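Local atomic coordinates of apical membrane antigen 1 (Toxoplasma gondii, PDB entry 3ZLE), a protein that probably helps the sporozoite invade host cells, as an AMA1-family surface protein of the kind that pairs with RON2 partners at the moving junction. Residues 22-27 against 337-342; 51-56 against 218-223; 258-263 against 302-307. All blocks are in the same frame, centred on the assembly; numbering follows the deposited sequence.

Contact 1 of 3, residues 22-27 against 337-342; sequences FNIPQV and TALGSS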
loop_
_atom_site.group_PDB
_atom_site.type_symbol
_atom_site.label_atom_id
_atom_site.label_comp_id
_atom_site.label_asym_id
_atom_site.label_seq_id
_atom_site.Cartn_x
_atom_site.Cartn_y
_atom_site.Cartn_z
ATOM N N PHE A 22 8.577 -3.892 8.371
ATOM C CA PHE A 22 7.417 -4.751 8.100
ATOM C C PHE A 22 6.411 -4.716 9.242
ATOM O O PHE A 22 5.379 -5.421 9.227
ATOM C CB PHE A 22 7.891 -6.195 7.707
ATOM C CG PHE A 22 8.796 -6.208 6.502
ATOM C CD1 PHE A 22 8.261 -6.130 5.238
ATOM C CD2 PHE A 22 10.184 -6.067 6.649
ATOM C CE1 PHE A 22 9.060 -5.992 4.115
ATOM C CE2 PHE A 22 10.999 -5.992 5.547
ATOM C CZ PHE A 22 10.437 -5.886 4.265
ATOM N N ASN A 23 6.672 -3.850 10.222
ATOM C CA ASN A 23 5.686 -3.606 11.277
ATOM C C ASN A 23 4.704 -2.546 10.852
ATOM O O ASN A 23 4.809 -1.379 11.230
ATOM C CB ASN A 23 6.357 -3.182 12.543
ATOM C CG ASN A 23 5.386 -3.021 13.666
ATOM O OD1 ASN A 23 4.165 -3.072 13.472
ATOM N ND2 ASN A 23 5.908 -2.872 14.859
ATOM N N ILE A 24 3.810 -2.956 9.981
ATOM C CA ILE A 24 2.894 -2.071 9.265
ATOM C C ILE A 24 1.955 -1.168 10.130
ATOM O O ILE A 24 1.709 0.007 9.779
ATOM C CB ILE A 24 2.106 -2.916 8.238
ATOM C CG1 ILE A 24 3.061 -3.288 7.070
ATOM C CG2 ILE A 24 0.876 -2.172 7.720
ATOM C CD1 ILE A 24 2.356 -3.987 5.905
ATOM N N PRO A 25 1.316 -1.735 11.182
ATOM C CA PRO A 25 0.497 -0.849 12.034
ATOM C C PRO A 25 1.340 0.233 12.637
ATOM O O PRO A 25 0.883 1.351 12.788
ATOM C CB PRO A 25 0.018 -1.783 13.159
ATOM C CG PRO A 25 0.150 -3.179 12.597
ATOM C CD PRO A 25 1.334 -3.127 11.672
ATOM N N GLN A 26 2.560 -0.100 13.046
ATOM C CA GLN A 26 3.452 0.918 13.517
ATOM C C GLN A 26 3.885 1.920 12.424
ATOM O O GLN A 26 3.736 3.124 12.608
ATOM C CB GLN A 26 4.646 0.298 14.186
ATOM C CG GLN A 26 5.598 1.317 14.792
ATOM C CD GLN A 26 6.414 0.702 15.903
ATOM O OE1 GLN A 26 5.938 -0.181 16.609
ATOM N NE2 GLN A 26 7.681 1.102 16.007
ATOM N N VAL A 27 4.474 1.449 11.319
ATOM C CA VAL A 27 5.118 2.409 10.376
ATOM C C VAL A 27 4.073 3.037 9.416
ATOM O O VAL A 27 4.206 4.160 9.021
ATOM C CB VAL A 27 6.289 1.801 9.552
ATOM C CG1 VAL A 27 7.375 1.215 10.456
ATOM C CG2 VAL A 27 5.784 0.743 8.575
ATOM N N THR A 337 3.922 -7.518 0.721
ATOM C CA THR A 337 2.855 -6.881 1.546
ATOM C C THR A 337 1.822 -6.182 0.728
ATOM O O THR A 337 2.051 -5.806 -0.437
ATOM C CB THR A 337 3.393 -5.896 2.569
ATOM O OG1 THR A 337 3.779 -4.701 1.910
ATOM C CG2 THR A 337 4.566 -6.466 3.348
ATOM N N ALA A 338 0.717 -5.863 1.363
ATOM C CA ALA A 338 -0.230 -4.955 0.732
ATOM C C ALA A 338 0.326 -3.565 0.437
ATOM O O ALA A 338 -0.118 -2.905 -0.528
ATOM C CB ALA A 338 -1.509 -4.875 1.508
ATOM N N LEU A 339 1.369 -3.168 1.138
ATOM C CA LEU A 339 1.990 -1.822 0.819
ATOM C C LEU A 339 2.963 -1.800 -0.340
ATOM O O LEU A 339 3.001 -0.823 -1.128
ATOM C CB LEU A 339 2.657 -1.238 2.035
ATOM C CG LEU A 339 1.607 -0.722 3.020
ATOM C CD1 LEU A 339 2.186 -0.602 4.408
ATOM C CD2 LEU A 339 1.089 0.613 2.518
ATOM N N GLY A 340 3.820 -2.827 -0.381
ATOM C CA GLY A 340 4.991 -2.813 -1.232
ATOM C C GLY A 340 4.712 -3.001 -2.701
ATOM O O GLY A 340 3.562 -3.197 -3.107
ATOM N N SER A 341 5.769 -2.820 -3.498
ATOM C CA SER A 341 5.807 -3.212 -4.910
ATOM C C SER A 341 6.023 -4.704 -5.082
ATOM O O SER A 341 6.300 -5.391 -4.147
ATOM C CB SER A 341 6.960 -2.494 -5.629
ATOM O OG SER A 341 6.668 -2.390 -7.022
ATOM N N SER A 342 6.042 -5.170 -6.316
ATOM C CA SER A 342 6.449 -6.536 -6.571
ATOM C C SER A 342 7.932 -6.577 -6.918
ATOM O O SER A 342 8.485 -7.650 -7.032
ATOM C CB SER A 342 5.632 -7.164 -7.723
ATOM O OG SER A 342 5.814 -6.410 -8.912
#
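Ile24 and Leu339 meet end to end, their CD1 methyls 3.7 Å apart. The Leu339 methyl is also 3.9 Å from both CG1 and CG2 of Ile24, so it lies against the branch as well as the end; a beta-branched residue suits this place by offering several carbons to one methyl. Ile24 CD1 continues past Thr337, 4.0 Å from its CB. The other apolar touch is lighter: Thr337 CG2 comes at the edge of the Phe22 ring, near the ring plane and 4.2 Å from CD1. Beyond the contact the same ring meets Phe18, Phe228 and Phe327, the last edge-to-face.

No hydrogen bond crosses between the segments; the side-chain bonds of Thr337 and Asn23 are made within their own segments. Thr337, at the end of strand 333-337, forms an ST motif: its OG1, set between backbone N and carbonyl carbon (chi1 75°), accepts from Gly340 N at 3.0 Å and more weakly from Leu339 N. This pins the turn by which the chain leaves the four-stranded sheet, while CG2 is turned to the edge of the Phe22 ring. On the other segment Asn23 is the N-cap of the short helix 24-27, its OD1 taking a weak bond from Gln26 N.

Contact 2 of 3, residues 51-56 against 218-223; sequences PVFGKA and CPNDAV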
loop_
_atom_site.group_PDB
_atom_site.type_symbol
_atom_site.label_atom_id
_atom_site.label_comp_id
_atom_site.label_asym_id
_atom_site.label_seq_id
_atom_site.Cartn_x
_atom_site.Cartn_y
_atom_site.Cartn_z
ATOM N N PRO A 51 4.031 5.030 1.456
ATOM C CA PRO A 51 3.518 5.028 0.089
ATOM C C PRO A 51 3.055 3.641 -0.324
ATOM O O PRO A 51 3.527 2.620 0.214
ATOM C CB PRO A 51 4.717 5.502 -0.744
ATOM C CG PRO A 51 5.923 5.262 0.084
ATOM C CD PRO A 51 5.495 5.202 1.525
ATOM N N VAL A 52 2.055 3.583 -1.190
ATOM C CA VAL A 52 1.456 2.313 -1.523
ATOM C C VAL A 52 1.749 2.057 -2.978
ATOM O O VAL A 52 1.145 2.683 -3.853
ATOM C CB VAL A 52 -0.076 2.384 -1.343
ATOM C CG1 VAL A 52 -0.665 0.950 -1.281
ATOM C CG2 VAL A 52 -0.419 3.177 -0.084
ATOM N N PHE A 53 2.650 1.117 -3.253
ATOM C CA PHE A 53 3.182 0.945 -4.602
ATOM C C PHE A 53 2.236 0.145 -5.475
ATOM O O PHE A 53 1.782 -0.955 -5.091
ATOM C CB PHE A 53 4.528 0.236 -4.524
ATOM C CG PHE A 53 5.638 1.122 -4.065
ATOM C CD1 PHE A 53 5.816 1.365 -2.706
ATOM C CD2 PHE A 53 6.396 1.861 -4.984
ATOM C CE1 PHE A 53 6.861 2.167 -2.274
ATOM C CE2 PHE A 53 7.399 2.745 -4.537
ATOM C CZ PHE A 53 7.586 2.924 -3.176
ATOM N N GLY A 54 1.916 0.692 -6.644
ATOM C CA GLY A 54 1.053 0.009 -7.579
ATOM C C GLY A 54 -0.435 0.165 -7.313
ATOM O O GLY A 54 -1.249 -0.344 -8.084
ATOM N N LYS A 55 -0.811 0.959 -6.296
ATOM C CA LYS A 55 -2.212 1.234 -6.061
ATOM C C LYS A 55 -2.837 2.126 -7.088
ATOM O O LYS A 55 -2.394 3.263 -7.285
ATOM C CB LYS A 55 -2.469 1.773 -4.663
ATOM C CG LYS A 55 -3.829 2.439 -4.456
ATOM C CD LYS A 55 -4.296 2.339 -2.988
ATOM C CE LYS A 55 -5.426 3.315 -2.735
ATOM N NZ LYS A 55 -6.002 3.285 -1.338
ATOM N N ALA A 56 -3.920 1.634 -7.713
ATOM C CA ALA A 56 -4.694 2.426 -8.638
ATOM C C ALA A 56 -6.172 2.349 -8.209
ATOM O O ALA A 56 -6.585 1.411 -7.527
ATOM C CB ALA A 56 -4.513 1.884 -10.076
ATOM N N CYS A 218 9.801 2.159 5.395
ATOM C CA CYS A 218 8.566 1.521 4.871
ATOM C C CYS A 218 8.838 0.244 4.078
ATOM O O CYS A 218 9.949 0.040 3.536
ATOM C CB CYS A 218 7.796 2.489 3.980
ATOM S SG CYS A 218 6.909 3.822 4.843
ATOM N N PRO A 219 7.841 -0.629 4.004
ATOM C CA PRO A 219 8.037 -1.907 3.313
ATOM C C PRO A 219 7.790 -1.778 1.809
ATOM O O PRO A 219 6.797 -2.256 1.304
ATOM C CB PRO A 219 6.985 -2.802 3.958
ATOM C CG PRO A 219 5.878 -1.866 4.306
ATOM C CD PRO A 219 6.484 -0.505 4.573
ATOM N N ASN A 220 8.688 -1.112 1.128
ATOM C CA ASN A 220 8.501 -0.734 -0.264
ATOM C C ASN A 220 8.634 -1.829 -1.256
ATOM O O ASN A 220 8.057 -1.725 -2.328
ATOM C CB ASN A 220 9.452 0.374 -0.635
ATOM C CG ASN A 220 9.513 1.417 0.404
ATOM O OD1 ASN A 220 8.474 1.969 0.792
ATOM N ND2 ASN A 220 10.705 1.683 0.913
ATOM N N ASP A 221 9.341 -2.910 -0.901
ATOM C CA ASP A 221 9.647 -3.987 -1.842
ATOM C C ASP A 221 9.366 -5.388 -1.318
ATOM O O ASP A 221 9.319 -5.622 -0.106
ATOM C CB ASP A 221 11.116 -3.874 -2.305
ATOM C CG ASP A 221 11.457 -2.491 -2.813
ATOM O OD1 ASP A 221 10.954 -2.124 -3.894
ATOM O OD2 ASP A 221 12.238 -1.770 -2.143
ATOM N N ALA A 222 9.115 -6.308 -2.245
ATOM C CA ALA A 222 9.015 -7.745 -1.955
ATOM C C ALA A 222 10.374 -8.222 -1.523
ATOM O O ALA A 222 11.365 -7.590 -1.810
ATOM C CB ALA A 222 8.563 -8.494 -3.208
ATOM N N VAL A 223 10.426 -9.278 -0.712
ATOM C CA VAL A 223 11.701 -9.737 -0.283
ATOM C C VAL A 223 11.935 -11.092 -0.970
ATOM O O VAL A 223 11.120 -11.994 -0.845
ATOM C CB VAL A 223 11.770 -9.858 1.254
ATOM C CG1 VAL A 223 13.145 -10.336 1.667
ATOM C CG2 VAL A 223 11.456 -8.515 1.901
HETATM O O HOH W 1 5.473 1.309 1.485
#
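Phe53 lies against Asn220, which meets it with both side chain and backbone. Phe53 holds CG anti to its own carbonyl carbon (chi1 -76°), and the ring thereby crosses to the other segment, where the Asn220 carbonyl O lies over one face, 3.8 Å from CD1. At the ring's CE1 stand Asn220 CB, 3.6 Å away, and OD1 at 3.5 Å; ring and amide planes are 65° apart, so this is no stack. A flat aromatic suits the position because it can pack on backbone and aliphatic carbon together.

The amide of Asn220 is fixed from two directions. Its OD1 accepts from a water at 3.1 Å, and that water also donates to Pro51 O at 2.7 Å, bridging the segments where no direct hydrogen bond does. ND2 is held by Trp214 O of helix 214-217. Asparagine thus supplies an acceptor and a donor in one buried group.

At the start of both segments, Cys218 SG packs 3.9 Å from Pro51 CD. Cys218 is also bonded to Cys50, next to Pro51: this disulfide staples the start of strand 52-53 to the end of helix 214-217, probably the link that ties together the beginning and end of domain I, as in other AMA1 proteins.

Contact 3 of 3, residues 258-263 against 302-307; sequences KRVFAN and NWANFY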
loop_
_atom_site.group_PDB
_atom_site.type_symbol
_atom_site.label_atom_id
_atom_site.label_comp_id
_atom_site.label_asym_id
_atom_site.label_seq_id
_atom_site.Cartn_x
_atom_site.Cartn_y
_atom_site.Cartn_z
ATOM N N LYS A 258 -0.910 -9.192 -5.895
ATOM C CA LYS A 258 -2.206 -8.548 -6.063
ATOM C C LYS A 258 -3.246 -8.983 -5.051
ATOM O O LYS A 258 -4.117 -8.198 -4.667
ATOM C CB LYS A 258 -2.727 -8.818 -7.444
ATOM C CG LYS A 258 -2.160 -7.877 -8.457
ATOM C CD LYS A 258 -2.606 -8.233 -9.853
ATOM C CE LYS A 258 -2.037 -7.218 -10.807
ATOM N NZ LYS A 258 -2.230 -7.551 -12.225
ATOM N N ARG A 259 -3.155 -10.237 -4.627
ATOM C CA ARG A 259 -4.158 -10.826 -3.780
ATOM C C ARG A 259 -4.105 -10.263 -2.384
ATOM O O ARG A 259 -5.137 -10.072 -1.755
ATOM C CB ARG A 259 -3.957 -12.336 -3.732
ATOM C CG ARG A 259 -5.054 -13.095 -3.022
ATOM C CD ARG A 259 -5.480 -14.307 -3.855
ATOM N NE ARG A 259 -4.759 -15.516 -3.510
ATOM C CZ ARG A 259 -4.485 -16.508 -4.376
ATOM N NH1 ARG A 259 -4.771 -16.388 -5.656
ATOM N NH2 ARG A 259 -3.920 -17.615 -3.951
ATOM N N VAL A 260 -2.903 -10.129 -1.840
ATOM C CA VAL A 260 -2.762 -9.648 -0.498
ATOM C C VAL A 260 -3.340 -8.242 -0.361
ATOM O O VAL A 260 -3.995 -7.923 0.631
ATOM C CB VAL A 260 -1.292 -9.730 -0.072
ATOM C CG1 VAL A 260 -0.406 -8.824 -0.918
ATOM C CG2 VAL A 260 -1.109 -9.558 1.384
ATOM N N PHE A 261 -3.219 -7.442 -1.401
ATOM C CA PHE A 261 -3.698 -6.080 -1.342
ATOM C C PHE A 261 -5.227 -6.085 -1.390
ATOM O O PHE A 261 -5.886 -5.295 -0.711
ATOM C CB PHE A 261 -3.144 -5.264 -2.550
ATOM C CG PHE A 261 -3.741 -3.883 -2.661
ATOM C CD1 PHE A 261 -3.371 -2.864 -1.759
ATOM C CD2 PHE A 261 -4.765 -3.640 -3.550
ATOM C CE1 PHE A 261 -3.896 -1.612 -1.861
ATOM C CE2 PHE A 261 -5.309 -2.359 -3.655
ATOM C CZ PHE A 261 -4.912 -1.372 -2.765
ATOM N N ALA A 262 -5.788 -6.974 -2.196
ATOM C CA ALA A 262 -7.252 -6.980 -2.411
ATOM C C ALA A 262 -8.016 -7.854 -1.425
ATOM O O ALA A 262 -9.221 -7.914 -1.482
ATOM C CB ALA A 262 -7.585 -7.394 -3.840
ATOM N N ASN A 263 -7.317 -8.557 -0.548
ATOM C CA ASN A 263 -7.974 -9.583 0.283
ATOM C C ASN A 263 -8.941 -9.023 1.312
ATOM O O ASN A 263 -8.693 -7.957 1.896
ATOM C CB ASN A 263 -6.960 -10.507 0.941
ATOM C CG ASN A 263 -6.565 -10.051 2.328
ATOM O OD1 ASN A 263 -7.224 -10.391 3.307
ATOM N ND2 ASN A 263 -5.395 -9.426 2.436
ATOM N N ASN A 302 -2.105 -8.209 6.083
ATOM C CA ASN A 302 -1.432 -7.270 5.187
ATOM C C ASN A 302 -0.170 -7.904 4.564
ATOM O O ASN A 302 0.483 -7.275 3.725
ATOM C CB ASN A 302 -0.968 -6.001 5.942
ATOM C CG ASN A 302 -2.052 -5.363 6.755
ATOM O OD1 ASN A 302 -3.190 -5.197 6.289
ATOM N ND2 ASN A 302 -1.665 -4.827 7.906
ATOM N N TRP A 303 0.245 -9.045 5.108
ATOM C CA TRP A 303 1.436 -9.755 4.654
ATOM C C TRP A 303 1.066 -11.050 3.946
ATOM O O TRP A 303 0.070 -11.656 4.281
ATOM C CB TRP A 303 2.327 -10.084 5.822
ATOM C CG TRP A 303 2.653 -8.881 6.732
ATOM C CD1 TRP A 303 3.805 -8.151 6.730
ATOM C CD2 TRP A 303 1.868 -8.397 7.853
ATOM N NE1 TRP A 303 3.746 -7.171 7.717
ATOM C CE2 TRP A 303 2.564 -7.299 8.407
ATOM C CE3 TRP A 303 0.594 -8.708 8.353
ATOM C CZ2 TRP A 303 2.052 -6.540 9.492
ATOM C CZ3 TRP A 303 0.079 -7.948 9.404
ATOM C CH2 TRP A 303 0.832 -6.897 9.986
ATOM N N ALA A 304 1.864 -11.437 2.929
ATOM C CA ALA A 304 1.677 -12.677 2.216
ATOM C C ALA A 304 3.001 -13.396 2.010
ATOM O O ALA A 304 3.988 -12.790 1.618
ATOM C CB ALA A 304 0.994 -12.440 0.860
ATOM N N ASN A 305 3.026 -14.698 2.311
ATOM C CA ASN A 305 4.149 -15.537 1.953
ATOM C C ASN A 305 3.851 -16.310 0.690
ATOM O O ASN A 305 2.829 -17.025 0.609
ATOM C CB ASN A 305 4.459 -16.494 3.091
ATOM C CG ASN A 305 5.320 -15.859 4.141
ATOM O OD1 ASN A 305 6.000 -14.848 3.877
ATOM N ND2 ASN A 305 5.329 -16.437 5.322
ATOM N N PHE A 306 4.719 -16.174 -0.308
ATOM C CA PHE A 306 4.587 -16.952 -1.542
ATOM C C PHE A 306 5.625 -18.085 -1.610
ATOM O O PHE A 306 6.834 -17.836 -1.666
ATOM C CB PHE A 306 4.738 -16.064 -2.756
ATOM C CG PHE A 306 4.762 -16.828 -4.051
ATOM C CD1 PHE A 306 3.580 -17.194 -4.684
ATOM C CD2 PHE A 306 5.957 -17.292 -4.567
ATOM C CE1 PHE A 306 3.609 -17.847 -5.894
ATOM C CE2 PHE A 306 5.992 -17.989 -5.768
ATOM C CZ PHE A 306 4.824 -18.240 -6.447
ATOM N N TYR A 307 5.165 -19.339 -1.563
ATOM C CA TYR A 307 6.127 -20.448 -1.592
ATOM C C TYR A 307 5.621 -21.697 -2.267
ATOM O O TYR A 307 4.439 -21.821 -2.586
ATOM C CB TYR A 307 6.625 -20.767 -0.181
ATOM C CG TYR A 307 5.529 -21.228 0.744
ATOM C CD1 TYR A 307 4.635 -20.328 1.286
ATOM C CD2 TYR A 307 5.322 -22.585 0.981
ATOM C CE1 TYR A 307 3.619 -20.755 2.125
ATOM C CE2 TYR A 307 4.329 -23.022 1.821
ATOM C CZ TYR A 307 3.480 -22.102 2.393
ATOM O OH TYR A 307 2.478 -22.550 3.217
#
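Val260 presses its CG2 methyl onto strand 303-308 at Ala304, part of a PAN-like arrangement in which helix 253-262 lies across an antiparallel four-stranded sheet. The disulfide Cys256-Cys317 also ties this helix to the neighbouring strand 315-320, as expected for the second domain of the AMA1 ectodomain.

The tight part is small. Val260 CG2, anti to its backbone N while CG1 occupies the space between N and the carbonyl carbon (chi1 64°), is 3.6 Å from Ala304 CB and the same distance, 3.6 Å, from Asn302 O. The methyl also sits 3.7 Å from Trp303 C, so it rests on the backbone at the start of the strand as much as on a side chain. Alanine suits the opposing position: with only CB to offer, it permits the helix to come close, the CA atoms of Val260 and Ala304 being 6.0 Å apart. Asn302 and Trp303 form a classic beta bulge opposite Phe320, and both point away from the helix. The Trp303 ring is instead held by a bond from NE1 to Phe22 O, with Asn302 CB above one face, offset toward the rim.

The solvent side of the helix is looser: Ala262 is exposed, and Lys258 partly so. Beside the sheet, Arg259 pairs with Glu255 and reaches Gln249 O, while Phe261, pointing away from the strand, is buried against strand 187-191.

Where the helix ends, Asn263 leaves helical geometry and its buried amide closes the join. OD1 accepts from Leu265 N, and ND2 donates to Ala301 O just before the strand. ND2 also donates to Val260 O at 2.7 Å, with an N-H...O angle of 150° and the donor tilted 17° from the carbonyl plane.

None of the contacts is a surface one, but contacts 1 and 2 lie nearer the middle of the chain than contact 3. Segment 337-342 connects them: Leu339 O bonds to Phe53 N and Ser341 N to the carbonyl of Asn220, while Ala338 N bonds to Asn302 O of contact 3. Contacts 2 and 3 meet more lightly, through Phe261 against Lys55 and Val52. Contact 1, at the end of strand 333-337, an outer strand of the sheet holding strand 303-308, joins aliphatic methyls and an aromatic edge; contact 2 mixes ring, amide, sulfur and water between an edge strand and the loop after helix 214-217; contact 3 sets one valine methyl on an alanine and backbone of that sheet.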